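Local coordinates for protein aldehyde dehydrogenase (PDB 4H7N) that probably oxidises aldehydes to carboxylic acids with NAD+ as the electron acceptor, at residues Ile240-Ala245 with Leu405-Gln410; Arg271-Glu276 with Lys359-Glu364; Ala413-Ile418 with Ala422-Met427. All blocks are in the same frame, centred on the assembly; numbering follows the deposited sequence.

Interaction 1: residues Ile240-Ala245 with Leu405-Gln410; sequences IVLESA and LKVARQ
Val407 meets Ile240 and Leu242 with one methyl each, and these two touches make up the whole contact. Ile240 and Val407 meet head-on: CD1 of Ile240 stops 3.9 Å from CG1 of Val407. The isoleucine gets there because its CG1 branch lies anti to its own carbonyl carbon (chi1 -66°) and the chain then runs on extended, sending CD1 out from the sheet toward the helix. The side chains of Leu242 and Val407 instead pass side by side, pointing opposite ways, so the touch comes from alongside, with Leu242 CD1 lying 4.0 Å from Val407 CG2. The valine's chi1 of 170° sets CG1 anti to its backbone N and turns CG2 to the side, so that Ile240, in the strand, and Leu242, just past its end, each meet a different methyl. The intervening Val241 points to the other face of the sheet, onto helix 247-259. All three touching residues are buried, and the backbones stay well apart, the nearest CA atoms, those of Ile240 and Val407, being 8.8 Å from each other. Within 405-410, Gln410 NE2 donates a nearly straight bond to Lys406 O, 3.2 Å long, coming from above the carbonyl plane. Ala381 and Ala385 of helix 378-386 also pack on Ile240, and Val378 of that helix on Val407, while Val396 of strand 393-397 touches Val407 as well. This is the alpha/beta/alpha layering of the domain: helix 401-408, in a beta-alpha-beta crossover between parallel strands 393-397 and 415-418, covers part of one sheet face beside helix 378-386.

Interaction 2: residues Arg271-Glu276 with Lys359-Glu364; sequences RIYVAE and KVMTEE
Met361, present as selenomethionine, lays its terminal methyl between Arg271 and Tyr273, two residues on the same face of strand 269-275. The apolar part of the contact runs through that one methyl. Its CE sits 3.8 Å from Arg271 CB. From the phenol oxygen OH of Tyr273, Met361 CE is 3.6 Å away. The Met361 chain bends at its last torsion (chi3 94°), which swings CE back toward the strand, where it approaches the tyrosine ring obliquely. A second kind of contact is between carbon and carbonyl: Arg271 CD comes within 3.3 Å of Met361 O, so the arginine's aliphatic stem lies against the loop backbone as well as its side chain.

The polar bonds are made beside this contact rather than across it. Arg271 NH1 donates to Tyr273 OH at 2.8 Å, with the oxygen tilted 17° out of the guanidinium plane, and the bend of the arginine at chi3 turns its head toward that hydroxyl. Tyr273 OH also bonds His356 NE2. The other partners of the guanidinium are backbone carbonyls: NE reaches Lys236 O, NH1 also Leu384 O, and NH2 Ala385 O. Within the loop, Lys359 O accepts from both Thr362 N and Glu363 N, which closes a turn round Met361.

The chemistry implies a division of labour: a buried arginine has its nitrogens engaged by carbonyls and a phenol, whose dipoles would probably offset its positive charge, while its carbon stem and the neighbouring tyrosine, ring and phenol oxygen together, seat the methionine methyl.

Interaction 3: residues Ala413-Ile418 with Ala422-Met427; sequences AGAISI and ALTAMM
Ser417 OG accepts a hydrogen bond from Leu423 N, 3.0 Å long and fairly straight at 161°. The same oxygen lies 3.4 Å from Leu423 CB, with the leucine's CD1 branch running alongside the serine, so backbone and side chain of Leu423 both close on one hydroxyl. The serine torsion (chi1 -69°) places OG beside its own backbone N and sends it out toward the turn. An alanine here would remove the acceptor and is likely to leave the buried Leu423 N-H without its mate and the start of the turn less firmly held. Two residues back, Ala415 CB meets Thr424 CG2 at 3.5 Å, tighter than usual for two carbons. Strand 415-418 is the edge strand, within this chain, of the mostly parallel sheet of the catalytic domain, but it pairs in parallel with a strand of the second subunit, carrying the sheet across the interface as in other aldehyde dehydrogenases. Its opposite face, Ile416 and Ile418, packs on helix 401-408. Farther out, Lys432 touches both Ala415 and Thr424, and Trp470 of the second subunit packs on Leu423. The Thr424 side chain lies about 7 Å from that of Glu232, the predicted active-site residue.

How the interactions relate
Going from the N terminus, 240-245, the end of strand 237-241 and the turn after it, comes first, and its partner 405-410 closes interaction 1 only after 159 intervening residues. Inside that long loop lies interaction 2, which joins strand 269-275 to the loop ahead of strand 369-375. Interaction 3 follows in series, a short local loop past helix 401-408 with three residues between its segments; none of the three cross. All reach the same seven-stranded sheet. Interactions 1 and 2 meet where the neighbouring strands pair, Val241 N lying 2.8 Å from Tyr273 O, and interactions 1 and 3 meet where Ala408 packs on Ile416 and Ile418. Interactions 1 and 3 also touch the second subunit.

Interaction 1: residues Ile240-Ala245 with Leu405-Gln410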
loop_
_atom_site.group_PDB
_atom_site.type_symbol
_atom_site.label_atom_id
_atom_site.label_comp_id
_atom_site.label_asym_id
_atom_site.label_seq_id
_atom_site.Cartn_x
_atom_site.Cartn_y
_atom_site.Cartn_z
ATOM N N ILE A 240 15.793 -20.484 15.513
ATOM C CA ILE A 240 15.676 -21.930 15.594
ATOM C C ILE A 240 17.074 -22.472 15.282
ATOM O O ILE A 240 17.687 -22.137 14.223
ATOM C CB ILE A 240 14.675 -22.484 14.550
ATOM C CG1 ILE A 240 13.246 -22.013 14.853
ATOM C CG2 ILE A 240 14.639 -24.001 14.591
ATOM C CD1 ILE A 240 12.232 -22.385 13.761
ATOM N N VAL A 241 17.555 -23.312 16.184
ATOM C CA VAL A 241 18.874 -23.976 16.065
ATOM C C VAL A 241 18.639 -25.478 15.956
ATOM O O VAL A 241 18.249 -26.144 16.939
ATOM C CB VAL A 241 19.769 -23.677 17.282
ATOM C CG1 VAL A 241 21.141 -24.308 17.094
ATOM C CG2 VAL A 241 19.935 -22.176 17.449
ATOM N N LEU A 242 18.797 -26.001 14.737
ATOM C CA LEU A 242 18.658 -27.428 14.489
ATOM C C LEU A 242 19.883 -28.187 14.940
ATOM O O LEU A 242 20.992 -27.621 15.128
ATOM C CB LEU A 242 18.390 -27.687 12.990
ATOM C CG LEU A 242 17.192 -26.905 12.418
ATOM C CD1 LEU A 242 17.116 -27.149 10.919
ATOM C CD2 LEU A 242 15.885 -27.295 13.109
ATOM N N GLU A 243 19.670 -29.501 15.050
ATOM C CA GLU A 243 20.638 -30.421 15.615
ATOM C C GLU A 243 21.979 -30.374 14.884
ATOM O O GLU A 243 23.009 -30.485 15.526
ATOM C CB GLU A 243 20.029 -31.825 15.498
ATOM C CG GLU A 243 20.749 -32.902 16.244
ATOM C CD GLU A 243 19.839 -34.120 16.399
ATOM O OE1 GLU A 243 19.350 -34.652 15.369
ATOM O OE2 GLU A 243 19.569 -34.507 17.548
ATOM N N SER A 244 21.946 -30.228 13.550
ATOM C CA SER A 244 23.137 -30.151 12.698
ATOM C C SER A 244 23.873 -28.788 12.708
ATOM O O SER A 244 24.875 -28.618 12.004
ATOM C CB SER A 244 22.741 -30.452 11.245
ATOM O OG SER A 244 21.849 -29.478 10.724
ATOM N N ALA A 245 23.366 -27.813 13.461
ATOM C CA ALA A 245 23.918 -26.433 13.365
ATOM C C ALA A 245 25.379 -26.328 13.772
ATOM O O ALA A 245 25.848 -27.122 14.550
ATOM C CB ALA A 245 23.111 -25.470 14.233
ATOM N N LEU A 405 16.782 -23.800 5.063
ATOM C CA LEU A 405 15.791 -23.156 4.204
ATOM C C LEU A 405 14.454 -23.900 4.272
ATOM O O LEU A 405 13.364 -23.249 4.281
ATOM C CB LEU A 405 16.273 -23.022 2.757
ATOM C CG LEU A 405 17.281 -21.894 2.433
ATOM C CD1 LEU A 405 17.934 -22.166 1.091
ATOM C CD2 LEU A 405 16.650 -20.525 2.416
ATOM N N LYS A 406 14.512 -25.234 4.317
ATOM C CA LYS A 406 13.267 -26.034 4.463
ATOM C C LYS A 406 12.420 -25.560 5.634
ATOM O O LYS A 406 11.215 -25.526 5.554
ATOM C CB LYS A 406 13.539 -27.529 4.677
ATOM C CG LYS A 406 13.294 -28.396 3.470
ATOM C CD LYS A 406 14.443 -28.300 2.468
ATOM C CE LYS A 406 14.418 -29.420 1.412
ATOM N NZ LYS A 406 15.717 -29.483 0.675
ATOM N N VAL A 407 13.069 -25.224 6.733
ATOM C CA VAL A 407 12.383 -24.774 7.910
ATOM C C VAL A 407 11.977 -23.337 7.773
ATOM O O VAL A 407 10.830 -22.945 8.122
ATOM C CB VAL A 407 13.288 -24.955 9.134
ATOM C CG1 VAL A 407 12.702 -24.270 10.364
ATOM C CG2 VAL A 407 13.502 -26.450 9.376
ATOM N N ALA A 408 12.906 -22.530 7.261
ATOM C CA ALA A 408 12.653 -21.112 7.057
ATOM C C ALA A 408 11.433 -20.809 6.177
ATOM O O ALA A 408 10.661 -19.897 6.484
ATOM C CB ALA A 408 13.870 -20.450 6.462
ATOM N N ARG A 409 11.253 -21.579 5.112
ATOM C CA ARG A 409 10.097 -21.410 4.258
ATOM C C ARG A 409 8.760 -21.654 4.972
ATOM O O ARG A 409 7.741 -21.240 4.466
ATOM C CB ARG A 409 10.191 -22.312 3.019
ATOM C CG ARG A 409 11.321 -21.892 2.080
ATOM C CD ARG A 409 11.430 -22.819 0.871
ATOM N NE ARG A 409 12.709 -22.616 0.179
ATOM C CZ ARG A 409 13.663 -23.540 0.013
ATOM N NH1 ARG A 409 13.540 -24.800 0.493
ATOM N NH2 ARG A 409 14.768 -23.201 -0.662
ATOM N N GLN A 410 8.772 -22.263 6.160
ATOM C CA GLN A 410 7.537 -22.486 6.942
ATOM C C GLN A 410 7.193 -21.375 7.875
ATOM O O GLN A 410 6.137 -21.409 8.516
ATOM C CB GLN A 410 7.655 -23.775 7.736
ATOM C CG GLN A 410 7.775 -24.959 6.816
ATOM C CD GLN A 410 7.921 -26.258 7.564
ATOM O OE1 GLN A 410 7.051 -26.633 8.348
ATOM N NE2 GLN A 410 9.020 -26.945 7.346
#

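Interaction 2: residues Arg271-Glu276 with Lys359-Glu364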
loop_
_atom_site.group_PDB
_atom_site.type_symbol
_atom_site.label_atom_id
_atom_site.label_comp_id
_atom_site.label_asym_id
_atom_site.label_seq_id
_atom_site.Cartn_x
_atom_site.Cartn_y
_atom_site.Cartn_z
ATOM N N ARG A 271 13.443 -14.808 21.173
ATOM C CA ARG A 271 13.060 -16.189 21.534
ATOM C C ARG A 271 13.992 -17.152 20.814
ATOM O O ARG A 271 14.242 -16.965 19.648
ATOM C CB ARG A 271 11.675 -16.536 21.042
ATOM C CG ARG A 271 10.669 -15.485 21.388
ATOM C CD ARG A 271 9.302 -15.894 20.910
ATOM N NE ARG A 271 9.007 -15.502 19.553
ATOM C CZ ARG A 271 8.355 -16.261 18.662
ATOM N NH1 ARG A 271 8.055 -17.535 18.915
ATOM N NH2 ARG A 271 8.072 -15.771 17.468
ATOM N N ILE A 272 14.467 -18.176 21.506
ATOM C CA ILE A 272 15.459 -19.082 20.977
ATOM C C ILE A 272 15.008 -20.532 21.213
ATOM O O ILE A 272 14.722 -20.916 22.371
ATOM C CB ILE A 272 16.808 -18.824 21.653
ATOM C CG1 ILE A 272 17.269 -17.382 21.393
ATOM C CG2 ILE A 272 17.841 -19.754 21.065
ATOM C CD1 ILE A 272 18.279 -16.904 22.448
ATOM N N TYR A 273 14.874 -21.287 20.120
ATOM C CA TYR A 273 14.435 -22.677 20.151
ATOM C C TYR A 273 15.594 -23.554 19.704
ATOM O O TYR A 273 16.165 -23.310 18.650
ATOM C CB TYR A 273 13.216 -22.855 19.237
ATOM C CG TYR A 273 12.096 -21.923 19.638
ATOM C CD1 TYR A 273 11.260 -22.231 20.699
ATOM C CD2 TYR A 273 11.948 -20.679 19.006
ATOM C CE1 TYR A 273 10.297 -21.338 21.137
ATOM C CE2 TYR A 273 10.970 -19.784 19.400
ATOM C CZ TYR A 273 10.153 -20.117 20.474
ATOM O OH TYR A 273 9.196 -19.227 20.829
ATOM N N VAL A 274 15.955 -24.573 20.500
ATOM C CA VAL A 274 17.120 -25.403 20.190
ATOM C C VAL A 274 16.776 -26.883 20.275
ATOM O O VAL A 274 16.121 -27.327 21.221
ATOM C CB VAL A 274 18.274 -25.132 21.183
ATOM C CG1 VAL A 274 19.540 -25.838 20.728
ATOM C CG2 VAL A 274 18.531 -23.637 21.303
ATOM N N ALA A 275 17.228 -27.640 19.283
ATOM C CA ALA A 275 17.056 -29.093 19.281
ATOM C C ALA A 275 17.441 -29.619 20.665
ATOM O O ALA A 275 18.529 -29.265 21.188
ATOM C CB ALA A 275 17.957 -29.710 18.232
ATOM N N GLU A 276 16.597 -30.482 21.235
ATOM C CA GLU A 276 16.850 -30.982 22.604
ATOM C C GLU A 276 18.206 -31.650 22.815
ATOM O O GLU A 276 18.776 -31.503 23.861
ATOM C CB GLU A 276 15.708 -31.865 23.124
ATOM C CG GLU A 276 15.462 -33.127 22.323
ATOM C CD GLU A 276 14.200 -33.872 22.774
ATOM O OE1 GLU A 276 13.513 -33.399 23.701
ATOM O OE2 GLU A 276 13.881 -34.929 22.191
ATOM N N LYS A 359 5.354 -13.675 29.586
ATOM C CA LYS A 359 5.422 -12.470 28.777
ATOM C C LYS A 359 6.671 -12.376 27.969
ATOM O O LYS A 359 6.657 -11.894 26.835
ATOM C CB LYS A 359 5.407 -11.247 29.669
ATOM C CG LYS A 359 4.078 -11.006 30.357
ATOM C CD LYS A 359 4.283 -9.865 31.339
ATOM C CE LYS A 359 3.173 -9.761 32.355
ATOM N NZ LYS A 359 2.192 -8.767 31.871
ATOM N N VAL A 360 7.777 -12.800 28.564
ATOM C CA VAL A 360 9.067 -12.689 27.889
ATOM C C VAL A 360 9.130 -13.507 26.579
ATOM O O VAL A 360 9.991 -13.283 25.744
ATOM C CB VAL A 360 10.209 -13.065 28.873
ATOM C CG1 VAL A 360 10.351 -14.573 28.994
ATOM C CG2 VAL A 360 11.514 -12.419 28.453
HETATM N N MSE A 361 8.244 -14.482 26.431
HETATM C CA MSE A 361 8.143 -15.277 25.209
HETATM C C MSE A 361 7.025 -14.867 24.269
HETATM O O MSE A 361 6.895 -15.430 23.171
HETATM C CB MSE A 361 8.106 -16.752 25.634
HETATM C CG MSE A 361 9.551 -17.055 26.053
HETATM SE SE MSE A 361 9.947 -18.939 25.817
HETATM C CE MSE A 361 10.692 -18.688 24.014
ATOM N N THR A 362 6.211 -13.891 24.659
ATOM C CA THR A 362 5.081 -13.530 23.839
ATOM C C THR A 362 5.010 -12.025 23.540
ATOM O O THR A 362 4.817 -11.680 22.400
ATOM C CB THR A 362 3.766 -13.965 24.469
ATOM O OG1 THR A 362 3.626 -13.328 25.729
ATOM C CG2 THR A 362 3.725 -15.475 24.628
ATOM N N GLU A 363 5.175 -11.148 24.524
ATOM C CA GLU A 363 5.100 -9.704 24.291
ATOM C C GLU A 363 6.502 -9.164 24.008
ATOM O O GLU A 363 7.464 -9.680 24.541
ATOM C CB GLU A 363 4.482 -8.989 25.492
ATOM C CG GLU A 363 3.048 -9.465 25.767
ATOM C CD GLU A 363 2.489 -9.007 27.112
ATOM O OE1 GLU A 363 3.029 -8.070 27.732
ATOM O OE2 GLU A 363 1.486 -9.608 27.556
ATOM N N GLU A 364 6.594 -8.129 23.177
ATOM C CA GLU A 364 7.863 -7.528 22.825
ATOM C C GLU A 364 8.568 -7.101 24.117
ATOM O O GLU A 364 7.980 -6.420 24.955
ATOM C CB GLU A 364 7.679 -6.328 21.856
ATOM C CG GLU A 364 8.999 -5.750 21.296
ATOM C CD GLU A 364 8.822 -4.859 20.027
ATOM O OE1 GLU A 364 7.895 -4.002 20.073
ATOM O OE2 GLU A 364 9.595 -5.021 18.999
#

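Interaction 3: residues Ala413-Ile418 with Ala422-Met427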
loop_
_atom_site.group_PDB
_atom_site.type_symbol
_atom_site.label_atom_id
_atom_site.label_comp_id
_atom_site.label_asym_id
_atom_site.label_seq_id
_atom_site.Cartn_x
_atom_site.Cartn_y
_atom_site.Cartn_z
ATOM N N ALA A 413 7.252 -14.850 8.517
ATOM C CA ALA A 413 8.055 -13.645 8.724
ATOM C C ALA A 413 8.634 -13.165 7.440
ATOM O O ALA A 413 8.895 -13.961 6.532
ATOM C CB ALA A 413 9.175 -13.913 9.730
ATOM N N GLY A 414 8.874 -11.859 7.357
ATOM C CA GLY A 414 9.324 -11.253 6.116
ATOM C C GLY A 414 10.762 -11.545 5.733
ATOM O O GLY A 414 11.072 -11.698 4.561
ATOM N N ALA A 415 11.651 -11.561 6.710
ATOM C CA ALA A 415 13.088 -11.785 6.412
ATOM C C ALA A 415 13.691 -12.864 7.321
ATOM O O ALA A 415 13.650 -12.737 8.543
ATOM C CB ALA A 415 13.850 -10.486 6.530
ATOM N N ILE A 416 14.160 -13.955 6.739
ATOM C CA ILE A 416 14.702 -14.986 7.537
ATOM C C ILE A 416 16.201 -15.055 7.286
ATOM O O ILE A 416 16.671 -15.238 6.167
ATOM C CB ILE A 416 14.087 -16.357 7.257
ATOM C CG1 ILE A 416 12.541 -16.267 7.103
ATOM C CG2 ILE A 416 14.567 -17.399 8.260
ATOM C CD1 ILE A 416 11.787 -15.990 8.350
ATOM N N SER A 417 16.939 -14.956 8.368
ATOM C CA SER A 417 18.407 -15.142 8.306
ATOM C C SER A 417 18.724 -16.622 8.389
ATOM O O SER A 417 18.120 -17.317 9.189
ATOM C CB SER A 417 19.066 -14.377 9.458
ATOM O OG SER A 417 18.958 -12.960 9.276
ATOM N N ILE A 418 19.681 -17.080 7.563
ATOM C CA ILE A 418 19.976 -18.458 7.410
ATOM C C ILE A 418 21.451 -18.697 7.790
ATOM O O ILE A 418 22.369 -18.135 7.167
ATOM C CB ILE A 418 19.753 -18.926 5.941
ATOM C CG1 ILE A 418 18.301 -18.656 5.481
ATOM C CG2 ILE A 418 20.069 -20.389 5.859
ATOM C CD1 ILE A 418 17.236 -19.467 6.214
ATOM N N ALA A 422 19.636 -11.848 12.626
ATOM C CA ALA A 422 19.399 -10.421 12.526
ATOM C C ALA A 422 20.091 -9.726 11.383
ATOM O O ALA A 422 20.517 -8.574 11.529
ATOM C CB ALA A 422 19.784 -9.743 13.853
ATOM N N LEU A 423 20.219 -10.398 10.246
ATOM C CA LEU A 423 21.000 -9.813 9.152
ATOM C C LEU A 423 20.389 -8.565 8.627
ATOM O O LEU A 423 21.142 -7.667 8.189
ATOM C CB LEU A 423 21.266 -10.812 8.026
ATOM C CG LEU A 423 22.324 -11.826 8.404
ATOM C CD1 LEU A 423 22.337 -12.977 7.437
ATOM C CD2 LEU A 423 23.701 -11.155 8.478
ATOM N N THR A 424 19.059 -8.404 8.766
ATOM C CA THR A 424 18.448 -7.168 8.267
ATOM C C THR A 424 18.864 -5.952 9.056
ATOM O O THR A 424 18.708 -4.851 8.596
ATOM C CB THR A 424 16.929 -7.196 8.166
ATOM O OG1 THR A 424 16.351 -7.305 9.472
ATOM C CG2 THR A 424 16.518 -8.373 7.297
ATOM N N ALA A 425 19.424 -6.154 10.227
ATOM C CA ALA A 425 20.007 -5.018 10.935
ATOM C C ALA A 425 21.293 -4.507 10.253
ATOM O O ALA A 425 21.641 -3.337 10.367
ATOM C CB ALA A 425 20.201 -5.383 12.417
HETATM N N MSE A 426 21.984 -5.338 9.477
HETATM C CA MSE A 426 23.276 -4.929 8.878
HETATM C C MSE A 426 23.173 -4.728 7.401
HETATM O O MSE A 426 24.089 -4.259 6.775
HETATM C CB MSE A 426 24.354 -5.977 9.154
HETATM C CG MSE A 426 24.631 -5.972 10.643
HETATM SE SE MSE A 426 25.365 -4.237 11.252
HETATM C CE MSE A 426 26.818 -3.991 9.947
HETATM N N MSE A 427 22.054 -5.092 6.807
HETATM C CA MSE A 427 21.937 -5.074 5.380
HETATM C C MSE A 427 20.602 -4.637 4.954
HETATM O O MSE A 427 19.612 -4.967 5.557
HETATM C CB MSE A 427 21.951 -6.471 4.868
HETATM C CG MSE A 427 23.218 -7.044 5.378
HETATM SE SE MSE A 427 23.012 -8.860 4.758
HETATM C CE MSE A 427 23.489 -8.453 2.869
#